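Local coordinates for DUF1881 domain-containing protein (Neurospora crassa, PDB 5Z6E), which binds calcium through its isolated N-terminal beta-gamma-crystallin domain, a site rendered inoperative in the whole protein by interface contacts with the Ig-like domain, at residues V10-K15 / F42-G47; L37-F42 / G79-R84; V52-H57 / R65-S70. All coordinates share one frame; numbering follows the deposited sequence.

Interaction 1: V10-K15 / F42-G47. With K (potassium ion), chain C.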
# COMPACT_ATOMS: atom_id res chain seq x y z
N VAL A 10 -2.85 -4.87 -5.43
CA VAL A 10 -1.80 -3.87 -5.25
C VAL A 10 -0.51 -4.62 -4.98
O VAL A 10 -0.54 -5.75 -4.50
CB VAL A 10 -2.11 -2.87 -4.10
CG1 VAL A 10 -3.51 -2.25 -4.27
CG2 VAL A 10 -1.96 -3.53 -2.72
N ILE A 11 0.62 -4.01 -5.32
CA ILE A 11 1.91 -4.62 -5.02
C ILE A 11 2.77 -3.61 -4.26
O ILE A 11 3.01 -2.52 -4.75
CB ILE A 11 2.64 -5.03 -6.31
CG1 ILE A 11 1.73 -5.87 -7.21
CG2 ILE A 11 3.94 -5.77 -5.97
CD1 ILE A 11 2.33 -6.13 -8.61
N PHE A 12 3.21 -3.98 -3.05
CA PHE A 12 4.09 -3.13 -2.26
C PHE A 12 5.54 -3.52 -2.49
O PHE A 12 5.87 -4.71 -2.58
CB PHE A 12 3.76 -3.22 -0.77
CG PHE A 12 2.63 -2.33 -0.36
CD1 PHE A 12 2.85 -0.98 -0.14
CD2 PHE A 12 1.36 -2.83 -0.21
CE1 PHE A 12 1.81 -0.14 0.23
CE2 PHE A 12 0.32 -2.00 0.17
CZ PHE A 12 0.55 -0.66 0.39
N TYR A 13 6.40 -2.51 -2.61
CA TYR A 13 7.83 -2.71 -2.80
C TYR A 13 8.62 -2.10 -1.64
O TYR A 13 8.18 -1.14 -1.00
CB TYR A 13 8.29 -2.10 -4.12
CG TYR A 13 7.54 -2.61 -5.33
CD1 TYR A 13 6.37 -2.00 -5.75
CD2 TYR A 13 7.99 -3.73 -6.03
CE1 TYR A 13 5.66 -2.47 -6.86
CE2 TYR A 13 7.29 -4.21 -7.13
CZ TYR A 13 6.14 -3.57 -7.54
OH TYR A 13 5.44 -4.04 -8.63
N GLN A 14 9.78 -2.67 -1.38
CA GLN A 14 10.62 -2.24 -0.27
C GLN A 14 11.65 -1.21 -0.72
O GLN A 14 12.54 -0.82 0.04
CB GLN A 14 11.30 -3.44 0.38
CG GLN A 14 10.33 -4.40 1.02
CD GLN A 14 11.01 -5.58 1.69
OE1 GLN A 14 11.93 -5.42 2.49
NE2 GLN A 14 10.55 -6.79 1.35
N LYS A 15 11.53 -0.79 -1.97
CA LYS A 15 12.33 0.31 -2.50
C LYS A 15 11.40 1.32 -3.16
O LYS A 15 10.26 1.00 -3.48
CB LYS A 15 13.35 -0.20 -3.52
CG LYS A 15 14.41 -1.10 -2.90
CD LYS A 15 15.27 -1.72 -3.99
CE LYS A 15 16.52 -2.38 -3.41
NZ LYS A 15 17.12 -3.30 -4.41
N PHE A 42 8.09 1.19 0.46
CA PHE A 42 8.33 2.56 0.00
C PHE A 42 7.70 2.92 -1.34
O PHE A 42 7.75 4.08 -1.76
CB PHE A 42 9.84 2.82 -0.03
CG PHE A 42 10.40 3.13 1.33
CD1 PHE A 42 10.25 4.40 1.87
CD2 PHE A 42 10.99 2.13 2.10
CE1 PHE A 42 10.72 4.69 3.15
CE2 PHE A 42 11.46 2.41 3.37
CZ PHE A 42 11.32 3.69 3.90
N SER A 43 7.07 1.96 -2.00
CA SER A 43 6.26 2.30 -3.16
C SER A 43 5.21 1.23 -3.36
O SER A 43 5.32 0.13 -2.81
CB SER A 43 7.13 2.47 -4.42
OG SER A 43 7.82 1.27 -4.77
N VAL A 44 4.18 1.54 -4.14
CA VAL A 44 3.07 0.61 -4.30
C VAL A 44 2.42 0.78 -5.67
O VAL A 44 2.11 1.89 -6.09
CB VAL A 44 2.01 0.78 -3.17
CG1 VAL A 44 1.49 2.25 -3.07
CG2 VAL A 44 0.86 -0.23 -3.31
N ALA A 45 2.28 -0.33 -6.39
CA ALA A 45 1.56 -0.33 -7.65
C ALA A 45 0.11 -0.63 -7.34
O ALA A 45 -0.17 -1.58 -6.62
CB ALA A 45 2.13 -1.36 -8.62
N VAL A 46 -0.81 0.17 -7.87
CA VAL A 46 -2.21 0.05 -7.47
C VAL A 46 -3.06 -0.31 -8.68
O VAL A 46 -3.07 0.41 -9.68
CB VAL A 46 -2.72 1.36 -6.82
CG1 VAL A 46 -4.20 1.27 -6.49
CG2 VAL A 46 -1.91 1.68 -5.56
N GLY A 47 -3.77 -1.43 -8.58
CA GLY A 47 -4.59 -1.92 -9.68
C GLY A 47 -5.79 -1.03 -9.93
O GLY A 47 -6.24 -0.31 -9.03
K K C . -7.37 2.23 -8.40
O HOH W 1 -6.56 3.48 -10.28

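Interaction 2: L37-F42 / G79-R84. With CA (calcium ion), chain B.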
# COMPACT_ATOMS: atom_id res chain seq x y z
N LEU A 37 8.71 -6.53 8.14
CA LEU A 37 8.48 -5.60 7.04
C LEU A 37 7.96 -4.24 7.54
O LEU A 37 7.65 -3.37 6.74
CB LEU A 37 7.47 -6.20 6.05
CG LEU A 37 7.94 -7.40 5.23
CD1 LEU A 37 6.77 -8.06 4.53
CD2 LEU A 37 8.96 -6.92 4.23
N ASN A 38 7.88 -4.06 8.85
CA ASN A 38 7.31 -2.83 9.38
C ASN A 38 8.11 -1.60 8.95
O ASN A 38 9.33 -1.58 9.08
CB ASN A 38 7.23 -2.89 10.90
CG ASN A 38 6.46 -1.75 11.48
OD1 ASN A 38 6.84 -1.15 12.50
ND2 ASN A 38 5.35 -1.41 10.83
N ASP A 39 7.40 -0.60 8.42
CA ASP A 39 7.96 0.65 7.86
C ASP A 39 8.87 0.45 6.64
O ASP A 39 9.51 1.41 6.19
CB ASP A 39 8.75 1.42 8.93
CG ASP A 39 7.91 1.78 10.15
OD1 ASP A 39 6.65 1.86 10.05
OD2 ASP A 39 8.52 1.96 11.22
N LYS A 40 8.93 -0.77 6.10
CA LYS A 40 9.89 -1.05 5.03
C LYS A 40 9.35 -0.86 3.62
O LYS A 40 10.11 -0.95 2.66
CB LYS A 40 10.42 -2.49 5.13
CG LYS A 40 11.07 -2.89 6.45
CD LYS A 40 12.25 -2.03 6.81
CE LYS A 40 12.96 -2.64 8.03
NZ LYS A 40 13.88 -1.66 8.67
N TYR A 41 8.05 -0.65 3.47
CA TYR A 41 7.47 -0.48 2.13
C TYR A 41 7.58 0.97 1.67
O TYR A 41 7.20 1.89 2.40
CB TYR A 41 6.00 -0.91 2.11
CG TYR A 41 5.73 -2.41 2.12
CD1 TYR A 41 6.60 -3.33 1.50
CD2 TYR A 41 4.58 -2.90 2.72
CE1 TYR A 41 6.30 -4.71 1.50
CE2 TYR A 41 4.28 -4.26 2.73
CZ TYR A 41 5.13 -5.16 2.12
OH TYR A 41 4.78 -6.49 2.15
N PHE A 42 8.09 1.19 0.46
CA PHE A 42 8.33 2.56 0.00
C PHE A 42 7.70 2.92 -1.34
O PHE A 42 7.75 4.08 -1.76
CB PHE A 42 9.84 2.82 -0.03
CG PHE A 42 10.40 3.13 1.33
CD1 PHE A 42 10.25 4.40 1.87
CD2 PHE A 42 10.99 2.13 2.10
CE1 PHE A 42 10.72 4.69 3.15
CE2 PHE A 42 11.46 2.41 3.37
CZ PHE A 42 11.32 3.69 3.90
N GLY A 79 6.55 5.82 7.72
CA GLY A 79 6.70 4.44 8.12
C GLY A 79 5.37 3.71 8.10
O GLY A 79 4.60 3.77 9.07
N LEU A 80 5.10 3.01 7.00
CA LEU A 80 3.83 2.31 6.82
C LEU A 80 3.71 1.08 7.71
O LEU A 80 4.54 0.18 7.62
CB LEU A 80 3.65 1.91 5.36
CG LEU A 80 2.43 1.05 5.04
CD1 LEU A 80 1.16 1.81 5.42
CD2 LEU A 80 2.45 0.63 3.56
N SER A 81 2.67 1.02 8.54
CA SER A 81 2.47 -0.13 9.41
C SER A 81 1.16 -0.89 9.20
O SER A 81 1.06 -2.06 9.54
CB SER A 81 2.57 0.29 10.88
OG SER A 81 3.90 0.70 11.20
N ARG A 82 0.15 -0.22 8.68
CA ARG A 82 -1.13 -0.87 8.48
C ARG A 82 -1.85 -0.31 7.26
O ARG A 82 -1.78 0.88 7.00
CB ARG A 82 -2.01 -0.72 9.73
CG ARG A 82 -3.40 -1.30 9.54
CD ARG A 82 -4.02 -1.66 10.84
NE ARG A 82 -5.41 -2.07 10.68
CZ ARG A 82 -5.80 -3.33 10.52
NH1 ARG A 82 -4.91 -4.30 10.51
NH2 ARG A 82 -7.10 -3.60 10.38
N PHE A 83 -2.54 -1.18 6.53
CA PHE A 83 -3.35 -0.72 5.41
C PHE A 83 -4.50 -1.69 5.13
O PHE A 83 -4.47 -2.85 5.56
CB PHE A 83 -2.49 -0.54 4.15
CG PHE A 83 -1.85 -1.82 3.65
CD1 PHE A 83 -2.52 -2.65 2.74
CD2 PHE A 83 -0.59 -2.20 4.08
CE1 PHE A 83 -1.93 -3.83 2.28
CE2 PHE A 83 -0.00 -3.38 3.63
CZ PHE A 83 -0.67 -4.19 2.72
N ARG A 84 -5.51 -1.20 4.43
CA ARG A 84 -6.59 -2.02 3.91
C ARG A 84 -6.63 -1.84 2.40
O ARG A 84 -6.42 -0.74 1.91
CB ARG A 84 -7.94 -1.63 4.51
CG ARG A 84 -7.96 -1.49 6.02
CD ARG A 84 -9.31 -0.99 6.50
NE ARG A 84 -10.39 -1.82 5.98
CZ ARG A 84 -11.60 -1.37 5.63
NH1 ARG A 84 -11.89 -0.07 5.75
NH2 ARG A 84 -12.51 -2.21 5.16
CA CA B . 4.88 2.83 11.37
O HOH W 2 5.76 -1.10 5.43
O HOH W 3 6.47 1.68 12.88
O HOH W 4 7.23 2.74 5.06
O HOH W 5 6.05 4.82 11.76

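Interaction 3: V52-H57 / R65-S70. With CA (calcium ion), chain B; K (potassium ion), chain C.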
# COMPACT_ATOMS: atom_id res chain seq x y z
N VAL A 52 -6.05 1.80 -1.68
CA VAL A 52 -5.36 1.51 -0.42
C VAL A 52 -5.68 2.57 0.62
O VAL A 52 -5.50 3.76 0.38
CB VAL A 52 -3.84 1.43 -0.62
CG1 VAL A 52 -3.15 1.07 0.70
CG2 VAL A 52 -3.48 0.41 -1.69
N ILE A 53 -6.16 2.14 1.78
CA ILE A 53 -6.33 3.01 2.93
C ILE A 53 -5.18 2.70 3.88
O ILE A 53 -5.04 1.55 4.28
CB ILE A 53 -7.68 2.79 3.61
CG1 ILE A 53 -8.81 3.11 2.63
CG2 ILE A 53 -7.79 3.64 4.87
CD1 ILE A 53 -10.15 2.55 3.06
N ALA A 54 -4.37 3.69 4.23
CA ALA A 54 -3.09 3.40 4.87
C ALA A 54 -2.82 4.27 6.10
O ALA A 54 -3.17 5.45 6.12
CB ALA A 54 -1.97 3.58 3.85
N TRP A 55 -2.14 3.68 7.09
CA TRP A 55 -1.77 4.41 8.30
C TRP A 55 -0.32 4.20 8.70
O TRP A 55 0.25 3.10 8.54
CB TRP A 55 -2.64 3.98 9.49
CG TRP A 55 -4.11 4.19 9.37
CD1 TRP A 55 -4.84 5.27 9.82
CD2 TRP A 55 -5.05 3.27 8.83
NE1 TRP A 55 -6.18 5.07 9.56
CE2 TRP A 55 -6.33 3.85 8.95
CE3 TRP A 55 -4.93 2.01 8.23
CZ2 TRP A 55 -7.48 3.21 8.50
CZ3 TRP A 55 -6.09 1.38 7.78
CH2 TRP A 55 -7.34 1.98 7.92
N GLN A 56 0.24 5.24 9.28
CA GLN A 56 1.54 5.19 9.94
C GLN A 56 1.60 4.17 11.09
O GLN A 56 2.57 3.43 11.21
CB GLN A 56 1.88 6.58 10.46
CG GLN A 56 3.23 6.68 11.13
CD GLN A 56 3.52 8.08 11.62
OE1 GLN A 56 2.61 8.91 11.74
NE2 GLN A 56 4.79 8.36 11.90
N HIS A 57 0.57 4.13 11.93
CA HIS A 57 0.59 3.29 13.12
C HIS A 57 -0.36 2.11 13.01
O HIS A 57 -1.42 2.22 12.38
CB HIS A 57 0.23 4.10 14.37
CG HIS A 57 1.12 5.28 14.61
ND1 HIS A 57 2.48 5.24 14.40
CD2 HIS A 57 0.85 6.52 15.08
CE1 HIS A 57 3.01 6.42 14.71
NE2 HIS A 57 2.03 7.21 15.12
N ARG A 65 -3.28 7.95 4.64
CA ARG A 65 -3.28 8.12 3.18
C ARG A 65 -4.36 7.29 2.50
O ARG A 65 -4.67 6.18 2.95
CB ARG A 65 -1.91 7.75 2.58
CG ARG A 65 -0.76 8.65 3.00
CD ARG A 65 -0.92 10.07 2.43
NE ARG A 65 0.22 10.92 2.78
CZ ARG A 65 0.33 11.60 3.92
NH1 ARG A 65 -0.64 11.55 4.83
NH2 ARG A 65 1.40 12.35 4.15
N GLU A 66 -4.93 7.82 1.43
CA GLU A 66 -5.72 6.99 0.52
C GLU A 66 -5.05 7.02 -0.84
O GLU A 66 -4.86 8.09 -1.43
CB GLU A 66 -7.17 7.46 0.44
CG GLU A 66 -7.86 7.46 1.80
CD GLU A 66 -9.32 7.87 1.74
OE1 GLU A 66 -9.81 8.19 0.63
OE2 GLU A 66 -9.98 7.85 2.79
N TRP A 67 -4.64 5.85 -1.33
CA TRP A 67 -3.97 5.75 -2.62
C TRP A 67 -4.84 5.00 -3.60
O TRP A 67 -5.13 3.81 -3.40
CB TRP A 67 -2.61 5.04 -2.50
CG TRP A 67 -1.63 5.71 -1.56
CD1 TRP A 67 -1.29 7.03 -1.53
CD2 TRP A 67 -0.86 5.07 -0.54
NE1 TRP A 67 -0.35 7.26 -0.54
CE2 TRP A 67 -0.07 6.07 0.08
CE3 TRP A 67 -0.75 3.75 -0.09
CZ2 TRP A 67 0.81 5.80 1.13
CZ3 TRP A 67 0.12 3.47 0.96
CH2 TRP A 67 0.90 4.49 1.56
N THR A 68 -5.27 5.71 -4.65
CA THR A 68 -6.09 5.11 -5.70
C THR A 68 -5.25 4.89 -6.96
O THR A 68 -5.73 4.34 -7.95
CB THR A 68 -7.30 5.99 -6.07
OG1 THR A 68 -6.82 7.26 -6.53
CG2 THR A 68 -8.20 6.20 -4.85
N THR A 69 -4.01 5.36 -6.93
CA THR A 69 -3.09 5.25 -8.06
C THR A 69 -1.72 4.87 -7.54
O THR A 69 -1.43 5.06 -6.36
CB THR A 69 -2.96 6.57 -8.87
OG1 THR A 69 -2.39 7.58 -8.03
CG2 THR A 69 -4.32 7.04 -9.42
N SER A 70 -0.87 4.36 -8.43
CA SER A 70 0.46 3.89 -8.05
C SER A 70 1.32 5.01 -7.48
O SER A 70 1.31 6.14 -7.98
CB SER A 70 1.14 3.25 -9.25
OG SER A 70 0.41 2.10 -9.65
CA CA B . 4.88 2.83 11.37
K K C . -7.37 2.23 -8.40
O HOH W 5 6.05 4.82 11.76
O HOH W 3 6.47 1.68 12.88
O HOH W 1 -6.56 3.48 -10.28

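Interaction 1: V10-K15 / F42-G47
An antiparallel strand pair of a beta-gamma-crystallin sheet, running from V10 beside V46 to Y13 beside S43, ends in a classic beta bulge. I11 and A45 form the regular part, exchanging two backbone hydrogen bonds, I11 N to A45 O (2.9 Å) and A45 N to I11 O (2.8 Å). Beyond them, F42 and S43 share one partner: Y13 O accepts a bond from F42 N at 2.8 Å and a weak one from S43 N. The hydroxyl of S43 closes the end of the pair, donating to K15 O over 2.8 Å in the plane of that carbonyl.

On the face of V10, F12, V44 and V46, V44 swings CG2 anti to its own N, leaving this methyl 3.6 Å from the centroid of the F12 ring and 9° off its normal, a CH-pi contact over the face. On the other, the edge of the Y13 ring lies near A45 N, and its CE1 is 4.1 Å from A45 CB. Past V46, G47 O binds the potassium ion at 2.9 Å.

Strand 22-26 flanks strand 9-13 on its other side. The F12 face looks onto the second sheet, touching V52 and W67, while Y41 stacks on the F12 ring.

Interaction 2: L37-F42 / G79-R84
Calcium coordination joins D39, from the turn before strand 43-46, to G79 and S81, which lead into strand 82-87; farther from the ion, toward the core, the apolar parts of Y41 and L80 meet. The ion takes D39 OD1 at 2.4 Å, G79 O at 2.5 Å and S81 OG at 2.4 Å, besides two waters and the carbonyl oxygen of Q56. D39 OD1 and G79 O come close because both bind the metal, whose charge would offset their mutual repulsion.

N38 is a second-shell residue. Its side chain leaves anti to the backbone N (chi1 -171°), bringing ND2 within 2.6 Å of S81 OG, nearly in the plane of the amide and with an N-H angle of 162°. The hydroxyl oxygen is thus gripped by both metal and amide. N38 OD1 accepts a hydrogen bond from a calcium-bound water that also donates to D39 OD2, tying the two side chains together.

The type II turn from L37 to K40 is docked by D39 N, which donates to L80 O over 3.1 Å from above the carbonyl plane. Another water accepts a hydrogen bond from Y41 N and donates to L37 O and L80 O. Deeper in, L80 CD2 lies 4.1 Å from Y41 CB, at the edge of the Y41 ring, whose hydroxyl bonds to D23.

The run N38 to S43 resembles the N/D-N/D-X-X-S/T-S calcium motif of beta-gamma-crystallins, with F42 replacing the Ser or Thr of the fifth place. The single calcium seen here is consistent with one half of their double clamp, in which a side chain from one loop completes the other's site.

Interaction 3: V52-H57 / R65-S70
W67 lays its indole across V52 and A54 of the partner strand, and the inward face of this hairpin is organised round that ring. The side chains of V52 and W67 cross at a slant: V52 CG1, anti to its backbone N, approaches W67 CE3 to 3.7 Å. Two residues further along the strand, the methyl of A54 meets the next atoms of the same six-membered ring, its CB 3.6 Å from W67 CZ3. The indole departs beside its own backbone N (chi1 -60°) and is turned so that its benzo portion reaches back over the partner strand. From its own strand R65 places CB 3.3 Å above one face of the indole, toward the rim, before its guanidinium end leads away from V52-H57.

Beneath these side chains lies a regular antiparallel ladder. V52 and W67 are joined by two backbone bonds, including a nearly straight one from V52 N to W67 O (2.8 Å, 176°), and A54 and R65 by two more. Between them I53 and E66 form the non-hydrogen-bonded pair, with side chains on the opposite face; the carboxylate of E66 is engaged by Y64 OH.

Both segments run on to ions. At the corner where strand 50-55 gives way, Q56 O binds calcium at 2.4 Å, while T68 O, just after its strand, binds potassium at 2.7 Å.

Strand 64-67 is one of the two edge strands of its four-stranded sheet, and strand 50-55 is bordered on its other side by strand 82-87. W67 and V52 face the other sheet, where both touch F12 and W67 also touches V44, while I74 from a loop packs against the indole.

The three contacts lie in the two sheets of one domain and reach its two metal sites, their centres 10 to 11 Å apart. Interactions 1 and 2 share F42 and meet in the core, where F12 CE1 lies 3.5 Å from L80 CD2. Interactions 2 and 3 lie on neighbouring strands, with a probable hydrogen bond from R84 N to I53 O (2.8 Å). They jointly complete the calcium shell, in which S81 OG and Q56 O are neighbouring ligands. Interactions 1 and 3 both supply carbonyls to the potassium, and V46 N probably bonds to S70 OG at 2.9 Å. The calcium and potassium ions stand 23.3 Å apart.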